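Local coordinates for putative short-chain dehydrogenase/reductase (Burkholderia xenovorans, PDB 5JY1), which binds NAD and probably catalyses hydride-transfer redox reactions as a short-chain dehydrogenase/reductase, perhaps on 3-oxoacyl carrier-protein substrates, at residues M9-Q14 with G35-A40; G62-F67 with E87-L92; N105-E110 with G157-G162; R145-Y150 with N190-T195. All blocks are in the same frame, centred on the assembly; numbering follows the deposited sequence. Where two conformers were deposited one is given.

Overall arrangement
The four contacts lie on one Rossmann-type subunit built round a seven-stranded parallel sheet. Contacts 1 and 2 come first along the chain and are neighbours, with centres about 11 Å apart: A40 packs on F89, and G38 O forms a probable hydrogen bond with R64 NH1. Contact 4 joins strands 144-149 and 187-194 near the middle of the subunit, its centre about 22 Å from that of contact 2, which reaches the same sheet. Contact 3 lies across the chain's centre from contacts 1 and 2, its centre about 40 Å from theirs. Its segments alternate with those of contact 4 along the chain, so the loops flanking the NAD site are interleaved with the strands whose ends meet the cofactor.

Contact 1: residues M9-Q14 with G35-A40; sequences MGLLEQ and GNEGAA
Two backbone N-H groups of the turn G10-E13 are both accepted by E37, one by its carboxylate and one by its carbonyl, which fastens the turn to the end of the helix. L11 N donates to E37 OE1 over 2.8 Å in an almost straight line, N-H...O 173°, and meets the anti lone pair of the carboxylate. The glutamate reaches this N-H because its chain bends at chi2 (-62°), setting the acid alongside L11, pointing the same way. L12 N donates to E37 O at 2.9 Å, so consecutive amides of a type I turn are held by the side chain and main chain of one residue. A water, accepting from Q14 N and donating to G38 O, extends the join.

Apolar packing comes from L12. Its CB lies 3.7 Å from A39 CB, and its CG rests 3.8 Å from E37 CB, so a small alanine and the aliphatic root of the glutamate suit the leucine.

G38 has phi 95°, where a beta-carbon would press on the preceding carbonyl; this glycine ends the helix in a Schellman motif, with G38 N bonded to G35 O.

The contact thus ties the loop before strand 16-20 to the end of helix 25-36, just before strand 40-45, while helix 227-239 packs against L11 and E37 through V236.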
loop_
_atom_site.group_PDB
_atom_site.type_symbol
_atom_site.label_atom_id
_atom_site.label_comp_id
_atom_site.label_asym_id
_atom_site.label_seq_id
_atom_site.Cartn_x
_atom_site.Cartn_y
_atom_site.Cartn_z
ATOM N N MET A 9 7.402 -27.183 24.011
ATOM C CA MET A 9 8.549 -26.840 23.180
ATOM C C MET A 9 8.523 -25.359 22.821
ATOM O O MET A 9 7.611 -24.903 22.129
ATOM C CB MET A 9 8.565 -27.691 21.906
ATOM N N GLY A 10 9.519 -24.609 23.293
ATOM C CA GLY A 10 9.603 -23.204 22.945
ATOM C C GLY A 10 9.857 -23.006 21.462
ATOM O O GLY A 10 10.514 -23.811 20.805
ATOM N N LEU A 11 9.335 -21.899 20.934
ATOM C CA LEU A 11 9.394 -21.638 19.502
ATOM C C LEU A 11 10.778 -21.238 19.019
ATOM O O LEU A 11 11.012 -21.245 17.805
ATOM C CB LEU A 11 8.388 -20.547 19.128
ATOM C CG LEU A 11 6.911 -20.956 19.158
ATOM C CD1 LEU A 11 6.008 -19.763 18.919
ATOM C CD2 LEU A 11 6.652 -22.048 18.130
ATOM N N LEU A 12 11.693 -20.894 19.927
ATOM C CA LEU A 12 13.026 -20.437 19.544
ATOM C C LEU A 12 14.113 -21.275 20.208
ATOM O O LEU A 12 15.238 -20.800 20.394
ATOM C CB LEU A 12 13.214 -18.956 19.878
ATOM C CG LEU A 12 12.125 -17.988 19.409
ATOM C CD1 LEU A 12 12.435 -16.569 19.859
ATOM C CD2 LEU A 12 11.954 -18.040 17.897
ATOM N N GLU A 13 13.796 -22.519 20.570
ATOM C CA GLU A 13 14.788 -23.373 21.209
ATOM C C GLU A 13 16.006 -23.544 20.310
ATOM O O GLU A 13 15.889 -23.647 19.085
ATOM C CB GLU A 13 14.180 -24.734 21.555
ATOM C CG GLU A 13 13.381 -24.727 22.847
ATOM C CD GLU A 13 12.774 -26.076 23.171
ATOM O OE1 GLU A 13 13.060 -27.050 22.443
ATOM O OE2 GLU A 13 12.008 -26.161 24.155
ATOM N N GLN A 14 17.183 -23.549 20.937
ATOM C CA GLN A 14 18.480 -23.690 20.276
ATOM C C GLN A 14 18.784 -22.560 19.294
ATOM O O GLN A 14 19.706 -22.685 18.482
ATOM C CB GLN A 14 18.610 -25.046 19.571
ATOM C CG GLN A 14 18.817 -26.225 20.529
ATOM C CD GLN A 14 17.523 -26.720 21.135
ATOM O OE1 GLN A 14 16.557 -26.990 20.422
ATOM N NE2 GLN A 14 17.494 -26.839 22.457
ATOM N N GLY A 35 13.329 -14.898 25.506
ATOM C CA GLY A 35 13.885 -15.750 26.543
ATOM C C GLY A 35 12.931 -16.853 26.955
ATOM O O GLY A 35 13.346 -17.992 27.181
ATOM N N ASN A 36 11.635 -16.534 27.036
ATOM C CA ASN A 36 10.643 -17.526 27.432
ATOM C C ASN A 36 10.373 -18.549 26.334
ATOM O O ASN A 36 9.818 -19.614 26.622
ATOM C CB ASN A 36 9.340 -16.836 27.843
ATOM C CG ASN A 36 9.456 -16.115 29.175
ATOM O OD1 ASN A 36 10.156 -16.570 30.085
ATOM N ND2 ASN A 36 8.777 -14.979 29.296
ATOM N N GLU A 37 10.755 -18.258 25.090
ATOM C CA GLU A 37 10.649 -19.229 24.009
ATOM C C GLU A 37 11.935 -20.021 23.791
ATOM O O GLU A 37 12.037 -20.745 22.798
ATOM C CB GLU A 37 10.229 -18.535 22.705
ATOM C CG GLU A 37 8.845 -17.921 22.766
ATOM C CD GLU A 37 7.747 -18.948 22.991
ATOM O OE1 GLU A 37 7.899 -20.114 22.561
ATOM O OE2 GLU A 37 6.723 -18.583 23.604
ATOM N N GLY A 38 12.915 -19.903 24.686
ATOM C CA GLY A 38 14.089 -20.745 24.644
ATOM C C GLY A 38 15.293 -20.175 23.925
ATOM O O GLY A 38 16.318 -20.861 23.841
ATOM N N ALA A 39 15.210 -18.958 23.402
ATOM C CA ALA A 39 16.365 -18.373 22.738
ATOM C C ALA A 39 17.342 -17.835 23.771
ATOM O O ALA A 39 16.953 -17.423 24.868
ATOM C CB ALA A 39 15.941 -17.244 21.797
ATOM N N ALA A 40 18.626 -17.865 23.420
ATOM C CA ALA A 40 19.648 -17.145 24.164
ATOM C C ALA A 40 19.664 -15.725 23.624
ATOM O O ALA A 40 19.780 -15.526 22.408
ATOM C CB ALA A 40 21.014 -17.809 24.001
HETATM O O HOH W 1 17.143 -23.566 23.914
#

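Contact 2: residues G62-F67 with E87-L92; sequences GGRSLF and EQFGSL
L66 and Q88 meet through methyl and methylene groups: L66 CD2 lies 3.6 Å from Q88 CG, and the two side chains run at about a right angle. A glutamine serves at this exposed place because its methylenes can face the leucine; the bend at chi2 (-64°) turns CG to L66. Beside them the F89 ring approaches the strand, with CE2 4.0 Å from L66 CB and CZ, at the ring edge, 4.2 Å from S65 C.

What positions these groups is the strand and helix behind them. L66 extends toward the helix, its CG anti to the backbone N (chi1 -179°), whereas S65 faces the other way, toward helix 48-60, and bonds through OG to V41 O. The strand is bonded to strand 40-45, whose A40 and I42 also touch F89. After F89 the helix ends at G90, whose phi of 104° suits a residue without a beta-carbon.

Strand 64-69, outermost in the sheet of this chain, is thereby covered by the end of helix 75-89. No hydrogen bond spans the two segments, so their association rests mainly on van der Waals contact and partial burial of carbon, while S65 OG and R64 NH1 (to G38 O) bond outside the pair.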
loop_
_atom_site.group_PDB
_atom_site.type_symbol
_atom_site.label_atom_id
_atom_site.label_comp_id
_atom_site.label_asym_id
_atom_site.label_seq_id
_atom_site.Cartn_x
_atom_site.Cartn_y
_atom_site.Cartn_z
ATOM N N GLY A 62 14.452 -18.386 34.120
ATOM C CA GLY A 62 14.887 -19.661 33.593
ATOM C C GLY A 62 15.457 -19.642 32.192
ATOM O O GLY A 62 15.736 -20.715 31.647
ATOM N N GLY A 63 15.644 -18.466 31.588
ATOM C CA GLY A 63 16.194 -18.367 30.254
ATOM C C GLY A 63 17.698 -18.118 30.253
ATOM O O GLY A 63 18.363 -18.117 31.286
ATOM N N ARG A 64 18.229 -17.918 29.045
ATOM C CA ARG A 64 19.638 -17.605 28.850
ATOM C C ARG A 64 19.770 -16.226 28.221
ATOM O O ARG A 64 19.048 -15.887 27.279
ATOM C CB ARG A 64 20.333 -18.646 27.969
ATOM C CG ARG A 64 20.644 -19.960 28.670
ATOM C CD ARG A 64 21.118 -20.980 27.660
ATOM N NE ARG A 64 20.113 -21.160 26.615
ATOM C CZ ARG A 64 20.392 -21.421 25.342
ATOM N NH1 ARG A 64 19.405 -21.565 24.467
ATOM N NH2 ARG A 64 21.653 -21.525 24.944
ATOM N N SER A 65 20.697 -15.431 28.753
ATOM C CA SER A 65 20.876 -14.068 28.272
ATOM C C SER A 65 22.289 -13.601 28.594
ATOM O O SER A 65 22.941 -14.124 29.498
ATOM C CB SER A 65 19.840 -13.127 28.897
ATOM O OG SER A 65 19.904 -11.833 28.336
ATOM N N LEU A 66 22.750 -12.610 27.833
ATOM C CA LEU A 66 24.024 -11.952 28.108
ATOM C C LEU A 66 23.905 -10.486 27.728
ATOM O O LEU A 66 23.589 -10.161 26.579
ATOM C CB LEU A 66 25.179 -12.605 27.343
ATOM C CG LEU A 66 26.560 -11.978 27.590
ATOM C CD1 LEU A 66 27.005 -12.203 29.029
ATOM C CD2 LEU A 66 27.591 -12.514 26.622
ATOM N N PHE A 67 24.165 -9.606 28.686
ATOM C CA PHE A 67 24.263 -8.190 28.380
ATOM C C PHE A 67 25.599 -7.914 27.706
ATOM O O PHE A 67 26.654 -8.319 28.211
ATOM C CB PHE A 67 24.136 -7.341 29.644
ATOM C CG PHE A 67 24.607 -5.927 29.455
ATOM C CD1 PHE A 67 23.866 -5.035 28.692
ATOM C CD2 PHE A 67 25.804 -5.499 30.004
ATOM C CE1 PHE A 67 24.295 -3.738 28.505
ATOM C CE2 PHE A 67 26.242 -4.200 29.819
ATOM C CZ PHE A 67 25.482 -3.316 29.064
ATOM N N GLU A 87 30.453 -16.067 19.619
ATOM C CA GLU A 87 31.463 -16.645 20.504
ATOM C C GLU A 87 30.837 -17.252 21.756
ATOM O O GLU A 87 31.217 -18.350 22.178
ATOM C CB GLU A 87 32.494 -15.578 20.868
ATOM C CG GLU A 87 33.356 -15.164 19.671
ATOM C CD GLU A 87 34.169 -13.896 19.900
ATOM O OE1 GLU A 87 34.135 -13.342 21.022
ATOM O OE2 GLU A 87 34.846 -13.455 18.943
ATOM N N GLN A 88 29.850 -16.574 22.343
ATOM C CA GLN A 88 29.296 -17.035 23.613
ATOM C C GLN A 88 28.266 -18.144 23.429
ATOM O O GLN A 88 28.187 -19.059 24.256
ATOM C CB GLN A 88 28.669 -15.863 24.363
ATOM C CG GLN A 88 29.681 -14.838 24.817
ATOM C CD GLN A 88 30.641 -15.409 25.832
ATOM O OE1 GLN A 88 30.224 -16.034 26.809
ATOM N NE2 GLN A 88 31.937 -15.212 25.602
ATOM N N PHE A 89 27.452 -18.077 22.376
ATOM C CA PHE A 89 26.339 -19.003 22.237
ATOM C C PHE A 89 26.361 -19.853 20.973
ATOM O O PHE A 89 25.507 -20.741 20.839
ATOM C CB PHE A 89 25.005 -18.242 22.294
ATOM C CG PHE A 89 24.690 -17.656 23.645
ATOM C CD1 PHE A 89 24.578 -18.466 24.762
ATOM C CD2 PHE A 89 24.469 -16.295 23.787
ATOM C CE1 PHE A 89 24.275 -17.928 26.005
ATOM C CE2 PHE A 89 24.160 -15.749 25.022
ATOM C CZ PHE A 89 24.063 -16.568 26.133
ATOM N N GLY A 90 27.265 -19.593 20.030
ATOM C CA GLY A 90 27.490 -20.496 18.922
ATOM C C GLY A 90 26.900 -20.074 17.594
ATOM O O GLY A 90 27.203 -20.714 16.579
ATOM N N SER A 91 26.063 -19.037 17.568
ATOM C CA SER A 91 25.390 -18.603 16.350
ATOM C C SER A 91 24.789 -17.225 16.598
ATOM O O SER A 91 24.813 -16.713 17.721
ATOM C CB SER A 91 24.300 -19.599 15.937
ATOM O OG SER A 91 23.357 -19.774 16.990
ATOM N N LEU A 92 24.238 -16.625 15.535
ATOM C CA LEU A 92 23.362 -15.455 15.678
ATOM C C LEU A 92 22.236 -15.639 14.666
ATOM O O LEU A 92 22.325 -15.175 13.526
ATOM C CB LEU A 92 24.093 -14.131 15.476
ATOM C CG LEU A 92 23.152 -12.927 15.641
ATOM C CD1 LEU A 92 22.370 -12.998 16.966
ATOM C CD2 LEU A 92 23.932 -11.612 15.526
#

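Contact 3: residues N105-E110 with G157-G162; sequences NVLLEE and GAWLHG
L160 lies across the backbone of N105 and V106, its CD2 3.5 Å from V106 C and its CB 3.9 Å from N105 CB. The branches part here: CD1 goes to the asparagine, while CD2 turns to L107 CD2, 3.9 Å away. L107 runs side by side with W159 and sets CD2 at the edge of the indole, in its plane, 3.9 Å from CE3. N105 and H161 likewise point the same way, their amide and imidazole planes 50° apart; N105 OD1 sits 3.2 Å from NE2, at the ring edge. The histidine is already held by ND1, bonded to D153 OD2.

A type II turn from A158 to H161 shapes segment 157-162 and puts L160 at phi 75°, so its CA-H faces V106 O at 3.2 Å. H161 takes the N-cap position of helix 162-182, the helix that carries the NAD-binding Y164 and K168. G162 donates its N-H to a water that also approaches V106 O, and its lack of a side chain admits L108 CD1, which sits 4.1 Å from G162 CA.

The two loops meet the third subunit together: E181 of that subunit accepts from L108 N through OE1 and from L160 N through OE2.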
loop_
_atom_site.group_PDB
_atom_site.type_symbol
_atom_site.label_atom_id
_atom_site.label_comp_id
_atom_site.label_asym_id
_atom_site.label_seq_id
_atom_site.Cartn_x
_atom_site.Cartn_y
_atom_site.Cartn_z
ATOM N N ASN A 105 10.535 17.395 19.188
ATOM C CA ASN A 105 9.290 17.428 18.416
ATOM C C ASN A 105 9.049 18.860 17.968
ATOM O O ASN A 105 8.478 19.672 18.696
ATOM C CB ASN A 105 8.122 16.920 19.251
ATOM C CG ASN A 105 8.337 15.516 19.745
ATOM O OD1 ASN A 105 8.828 14.658 19.006
ATOM N ND2 ASN A 105 7.979 15.267 21.002
ATOM N N VAL A 106 9.502 19.182 16.752
ATOM C CA VAL A 106 9.417 20.532 16.207
ATOM C C VAL A 106 8.944 20.430 14.764
ATOM O O VAL A 106 9.054 19.385 14.124
ATOM C CB VAL A 106 10.766 21.296 16.277
ATOM C CG1 VAL A 106 11.172 21.543 17.729
ATOM C CG2 VAL A 106 11.861 20.540 15.526
ATOM N N LEU A 107 8.417 21.543 14.256
ATOM C CA LEU A 107 7.944 21.589 12.876
ATOM C C LEU A 107 9.073 21.266 11.906
ATOM O O LEU A 107 10.253 21.484 12.198
ATOM C CB LEU A 107 7.366 22.968 12.561
ATOM C CG LEU A 107 6.160 23.376 13.405
ATOM C CD1 LEU A 107 5.887 24.854 13.226
ATOM C CD2 LEU A 107 4.932 22.563 13.022
ATOM N N LEU A 108 8.691 20.743 10.736
ATOM C CA LEU A 108 9.676 20.235 9.784
ATOM C C LEU A 108 10.694 21.301 9.402
ATOM O O LEU A 108 11.898 21.017 9.319
ATOM C CB LEU A 108 8.961 19.702 8.540
ATOM C CG LEU A 108 9.823 19.179 7.387
ATOM C CD1 LEU A 108 10.681 18.005 7.832
ATOM C CD2 LEU A 108 8.927 18.805 6.207
ATOM N N GLU A 109 10.235 22.530 9.152
ATOM C CA GLU A 109 11.157 23.606 8.808
ATOM C C GLU A 109 12.028 24.030 9.987
ATOM O O GLU A 109 13.005 24.756 9.779
ATOM C CB GLU A 109 10.401 24.822 8.251
ATOM C CG GLU A 109 9.500 25.552 9.243
ATOM C CD GLU A 109 8.075 25.011 9.269
ATOM O OE1 GLU A 109 7.166 25.746 9.704
ATOM O OE2 GLU A 109 7.859 23.855 8.856
ATOM N N GLU A 110 11.723 23.577 11.204
ATOM C CA GLU A 110 12.529 23.874 12.379
ATOM C C GLU A 110 13.467 22.742 12.785
ATOM O O GLU A 110 14.350 22.968 13.626
ATOM C CB GLU A 110 11.621 24.240 13.561
ATOM C CG GLU A 110 10.890 25.557 13.352
ATOM C CD GLU A 110 9.955 25.900 14.492
ATOM O OE1 GLU A 110 10.204 25.440 15.627
ATOM O OE2 GLU A 110 8.971 26.636 14.249
ATOM N N GLY A 157 2.748 10.555 7.879
ATOM C CA GLY A 157 3.551 11.766 7.860
ATOM C C GLY A 157 3.369 12.565 9.135
ATOM O O GLY A 157 3.133 13.773 9.090
ATOM N N ALA A 158 3.463 11.895 10.283
ATOM C CA ALA A 158 3.070 12.511 11.544
ATOM C C ALA A 158 3.823 13.815 11.793
ATOM O O ALA A 158 5.036 13.904 11.580
ATOM C CB ALA A 158 3.313 11.541 12.700
ATOM N N TRP A 159 3.078 14.829 12.242
ATOM C CA TRP A 159 3.644 16.135 12.559
ATOM C C TRP A 159 4.761 16.013 13.592
ATOM O O TRP A 159 4.712 15.174 14.497
ATOM C CB TRP A 159 2.576 17.072 13.124
ATOM C CG TRP A 159 1.528 17.562 12.167
ATOM C CD1 TRP A 159 0.488 16.843 11.639
ATOM C CD2 TRP A 159 1.374 18.905 11.684
ATOM N NE1 TRP A 159 -0.282 17.652 10.835
ATOM C CE2 TRP A 159 0.240 18.921 10.845
ATOM C CE3 TRP A 159 2.097 20.091 11.866
ATOM C CZ2 TRP A 159 -0.192 20.082 10.189
ATOM C CZ3 TRP A 159 1.667 21.246 11.210
ATOM C CH2 TRP A 159 0.527 21.229 10.387
ATOM N N LEU A 160 5.768 16.877 13.447
ATOM C CA LEU A 160 6.863 17.098 14.389
ATOM C C LEU A 160 7.890 15.975 14.374
ATOM O O LEU A 160 8.861 16.040 15.143
ATOM C CB LEU A 160 6.373 17.296 15.838
ATOM C CG LEU A 160 5.241 18.303 16.076
ATOM C CD1 LEU A 160 4.903 18.411 17.561
ATOM C CD2 LEU A 160 5.602 19.672 15.507
ATOM N N HIS A 161 7.726 14.961 13.515
ATOM C CA HIS A 161 8.597 13.793 13.466
ATOM C C HIS A 161 9.244 13.616 12.097
ATOM O O HIS A 161 9.592 12.496 11.719
ATOM C CB HIS A 161 7.821 12.527 13.834
ATOM C CG HIS A 161 7.302 12.514 15.236
ATOM N ND1 HIS A 161 6.417 11.557 15.686
ATOM C CD2 HIS A 161 7.555 13.321 16.293
ATOM C CE1 HIS A 161 6.138 11.783 16.959
ATOM N NE2 HIS A 161 6.815 12.847 17.352
ATOM N N GLY A 162 9.423 14.713 11.348
ATOM C CA GLY A 162 9.845 14.596 9.953
ATOM C C GLY A 162 11.121 13.794 9.756
ATOM O O GLY A 162 11.225 12.997 8.819
HETATM O O HOH W 2 8.822 17.571 11.735
#

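Contact 4: residues R145-Y150 with N190-T195; sequences RIVNFY and NAIAPT. With NAD (nicotinamide-adenine-dinucleotide), chain E.
N148 bonds to both N190 and I192 where strands 145-149 and 190-194, close-packed, run parallel: N148 N donates to N190 O at 2.9 Å (174°), and I192 N to N148 O at 2.8 Å. The bonds N190 N to I146 O and Y150 N to I192 O flank them. On one sheet face V147 CG1 meets I192 CD1 at 3.8 Å, covered by F238 of helix 227-239; beta-branched residues suit this buried strand pair. F149, in one of its two conformers, sets CE1 3.7 Å from I192 CG2 and its ring edge against P194 on the same face. N148 points to the other face, its amide bonded to N97 and T175.

Y150 turns to the neighbouring strand: its CG stands between the backbone N and the carbonyl carbon (chi1 78°), which lays one ring face on A193 CB in a CH-pi contact, 3.8 Å to the ring centroid. A small alanine fits against that face, and E155 binds the hydroxyl.

At the buried N190 end a water bridges I146 O and N190 ND2, while N190 OD1 accepts from E249 N. The loose end is at partly exposed T195, whose CA lies 3.3 Å from NAD O7N.

P194 O approaches NAD C4N at 2.9 Å, and Y150 O, buried without a hydrogen-bonding partner, lies 3.4 Å from NAD C6N. These carbonyls would probably favour the positive pyridinium of oxidised NAD, consistent with the C-terminal ends of the parallel strands forming the cofactor site.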
loop_
_atom_site.group_PDB
_atom_site.type_symbol
_atom_site.label_atom_id
_atom_site.label_comp_id
_atom_site.label_asym_id
_atom_site.label_seq_id
_atom_site.Cartn_x
_atom_site.Cartn_y
_atom_site.Cartn_z
ATOM N N ARG A 145 16.709 -14.789 10.676
ATOM C CA ARG A 145 15.495 -13.995 10.847
ATOM C C ARG A 145 15.914 -12.598 11.264
ATOM O O ARG A 145 16.566 -12.430 12.301
ATOM C CB ARG A 145 14.561 -14.601 11.905
ATOM C CG ARG A 145 14.101 -16.007 11.591
ATOM C CD ARG A 145 12.995 -15.982 10.536
ATOM N NE ARG A 145 12.397 -17.290 10.305
ATOM C CZ ARG A 145 12.861 -18.211 9.464
ATOM N NH1 ARG A 145 13.962 -17.991 8.748
ATOM N NH2 ARG A 145 12.210 -19.367 9.343
ATOM N N ILE A 146 15.558 -11.597 10.459
ATOM C CA ILE A 146 15.828 -10.205 10.792
ATOM C C ILE A 146 14.492 -9.499 10.960
ATOM O O ILE A 146 13.629 -9.582 10.078
ATOM C CB ILE A 146 16.694 -9.523 9.716
ATOM C CG1 ILE A 146 18.053 -10.239 9.637
ATOM C CG2 ILE A 146 16.876 -8.028 10.024
ATOM C CD1 ILE A 146 18.969 -9.751 8.508
ATOM N N VAL A 147 14.317 -8.828 12.098
ATOM C CA VAL A 147 13.084 -8.104 12.424
ATOM C C VAL A 147 13.460 -6.642 12.598
ATOM O O VAL A 147 14.147 -6.287 13.566
ATOM C CB VAL A 147 12.422 -8.637 13.707
ATOM C CG1 VAL A 147 11.054 -7.974 13.928
ATOM C CG2 VAL A 147 12.296 -10.166 13.694
ATOM N N ASN A 148 13.007 -5.789 11.680
ATOM C CA ASN A 148 13.235 -4.357 11.792
ATOM C C ASN A 148 11.973 -3.677 12.308
ATOM O O ASN A 148 10.875 -4.224 12.230
ATOM C CB ASN A 148 13.647 -3.765 10.442
ATOM C CG ASN A 148 14.990 -4.278 9.984
ATOM O OD1 ASN A 148 15.850 -4.585 10.811
ATOM N ND2 ASN A 148 15.183 -4.382 8.670
ATOM N N PHE A 149 12.138 -2.487 12.878
ATOM C CA PHE A 149 11.019 -1.726 13.417
ATOM C C PHE A 149 10.904 -0.397 12.689
ATOM O O PHE A 149 11.872 0.363 12.615
ATOM C CB PHE A 149 11.174 -1.496 14.922
ATOM C CG PHE A 149 10.763 -2.678 15.753
ATOM C CD1 PHE A 149 9.447 -2.844 16.133
ATOM C CD2 PHE A 149 11.685 -3.634 16.127
ATOM C CE1 PHE A 149 9.052 -3.937 16.892
ATOM C CE2 PHE A 149 11.301 -4.726 16.892
ATOM C CZ PHE A 149 9.982 -4.877 17.275
ATOM N N TYR A 150 9.722 -0.123 12.145
ATOM C CA TYR A 150 9.475 1.194 11.577
ATOM C C TYR A 150 8.292 1.773 12.346
ATOM O O TYR A 150 8.110 1.435 13.523
ATOM C CB TYR A 150 9.285 1.124 10.049
ATOM C CG TYR A 150 7.945 0.640 9.525
ATOM C CD1 TYR A 150 7.544 -0.682 9.681
ATOM C CD2 TYR A 150 7.106 1.503 8.822
ATOM C CE1 TYR A 150 6.318 -1.123 9.179
ATOM C CE2 TYR A 150 5.900 1.082 8.324
ATOM C CZ TYR A 150 5.506 -0.226 8.503
ATOM O OH TYR A 150 4.299 -0.628 8.003
ATOM N N ASN A 190 11.752 -8.809 7.723
ATOM C CA ASN A 190 10.419 -8.225 7.823
ATOM C C ASN A 190 10.475 -7.029 8.766
ATOM O O ASN A 190 11.412 -6.881 9.551
ATOM C CB ASN A 190 9.406 -9.269 8.319
ATOM C CG ASN A 190 9.215 -10.411 7.332
ATOM O OD1 ASN A 190 8.519 -10.263 6.322
ATOM N ND2 ASN A 190 9.821 -11.563 7.621
ATOM N N ALA A 191 9.456 -6.171 8.702
ATOM C CA ALA A 191 9.437 -4.974 9.528
ATOM C C ALA A 191 8.110 -4.875 10.270
ATOM O O ALA A 191 7.047 -5.111 9.693
ATOM C CB ALA A 191 9.670 -3.701 8.688
ATOM N N ILE A 192 8.186 -4.526 11.553
ATOM C CA ILE A 192 7.007 -4.336 12.396
ATOM C C ILE A 192 6.841 -2.850 12.675
ATOM O O ILE A 192 7.819 -2.155 12.976
ATOM C CB ILE A 192 7.138 -5.116 13.720
ATOM C CG1 ILE A 192 7.070 -6.626 13.462
ATOM C CG2 ILE A 192 6.080 -4.657 14.731
ATOM C CD1 ILE A 192 7.336 -7.459 14.714
ATOM N N ALA A 193 5.600 -2.372 12.581
ATOM C CA ALA A 193 5.215 -1.028 13.009
ATOM C C ALA A 193 4.409 -1.166 14.297
ATOM O O ALA A 193 3.188 -1.388 14.261
ATOM C CB ALA A 193 4.400 -0.315 11.925
ATOM N N PRO A 194 5.046 -1.069 15.449
ATOM C CA PRO A 194 4.354 -1.318 16.716
ATOM C C PRO A 194 3.851 -0.041 17.363
ATOM O O PRO A 194 4.342 1.051 17.060
ATOM C CB PRO A 194 5.457 -1.956 17.567
ATOM C CG PRO A 194 6.690 -1.116 17.150
ATOM C CD PRO A 194 6.485 -0.820 15.655
ATOM N N THR A 195 2.876 -0.155 18.259
ATOM C CA THR A 195 2.659 0.869 19.271
ATOM C C THR A 195 2.567 0.167 20.613
ATOM O O THR A 195 1.998 -0.923 20.707
ATOM C CB THR A 195 1.403 1.725 19.024
ATOM O OG1 THR A 195 0.217 0.927 19.159
ATOM C CG2 THR A 195 1.442 2.328 17.636
HETATM P PA NAD E . 12.439 3.317 24.135
HETATM O O1A NAD E . 12.812 4.768 24.096
HETATM O O2A NAD E . 11.480 2.967 25.264
HETATM O O5B NAD E . 13.798 2.352 24.237
HETATM C C5B NAD E . 14.859 2.699 23.419
HETATM C C4B NAD E . 16.095 1.790 23.809
HETATM O O4B NAD E . 17.051 2.021 22.975
HETATM C C3B NAD E . 16.617 2.247 25.216
HETATM O O3B NAD E . 16.830 1.136 26.031
HETATM C C2B NAD E . 17.905 2.961 24.882
HETATM O O2B NAD E . 18.836 2.988 26.071
HETATM C C1B NAD E . 18.365 2.237 23.878
HETATM N N9A NAD E . 19.346 2.974 23.103
HETATM C C8A NAD E . 19.303 4.277 22.814
HETATM N N7A NAD E . 20.372 4.570 22.101
HETATM C C5A NAD E . 21.082 3.449 21.947
HETATM C C6A NAD E . 22.290 3.217 21.288
HETATM N N6A NAD E . 23.234 4.021 20.524
HETATM N N1A NAD E . 22.803 2.002 21.273
HETATM C C2A NAD E . 22.144 0.976 21.908
HETATM N N3A NAD E . 20.975 1.193 22.558
HETATM C C4A NAD E . 20.447 2.458 22.563
HETATM O O3 NAD E . 11.771 2.933 22.675
HETATM P PN NAD E . 10.379 2.141 22.363
HETATM O O1N NAD E . 9.209 3.084 22.598
HETATM O O2N NAD E . 10.189 0.868 23.208
HETATM O O5D NAD E . 10.409 1.781 20.746
HETATM C C5D NAD E . 11.250 0.722 20.294
HETATM C C4D NAD E . 11.178 0.615 18.734
HETATM O O4D NAD E . 9.910 0.637 18.327
HETATM C C3D NAD E . 11.841 1.854 18.123
HETATM O O3D NAD E . 12.488 1.545 16.983
HETATM C C2D NAD E . 10.638 2.780 17.825
HETATM O O2D NAD E . 11.073 3.761 16.795
HETATM C C1D NAD E . 9.710 1.945 17.409
HETATM N N1N NAD E . 8.361 2.448 17.617
HETATM C C2N NAD E . 7.788 2.420 18.851
HETATM C C3N NAD E . 6.494 2.907 19.051
HETATM C C7N NAD E . 5.850 2.885 20.418
HETATM O O7N NAD E . 4.662 3.138 20.549
HETATM N N7N NAD E . 6.617 2.576 21.560
HETATM C C4N NAD E . 5.796 3.419 17.988
HETATM C C5N NAD E . 6.357 3.443 16.760
HETATM C C6N NAD E . 7.655 2.948 16.567
HETATM O O HOH W 3 11.472 -11.507 10.123
#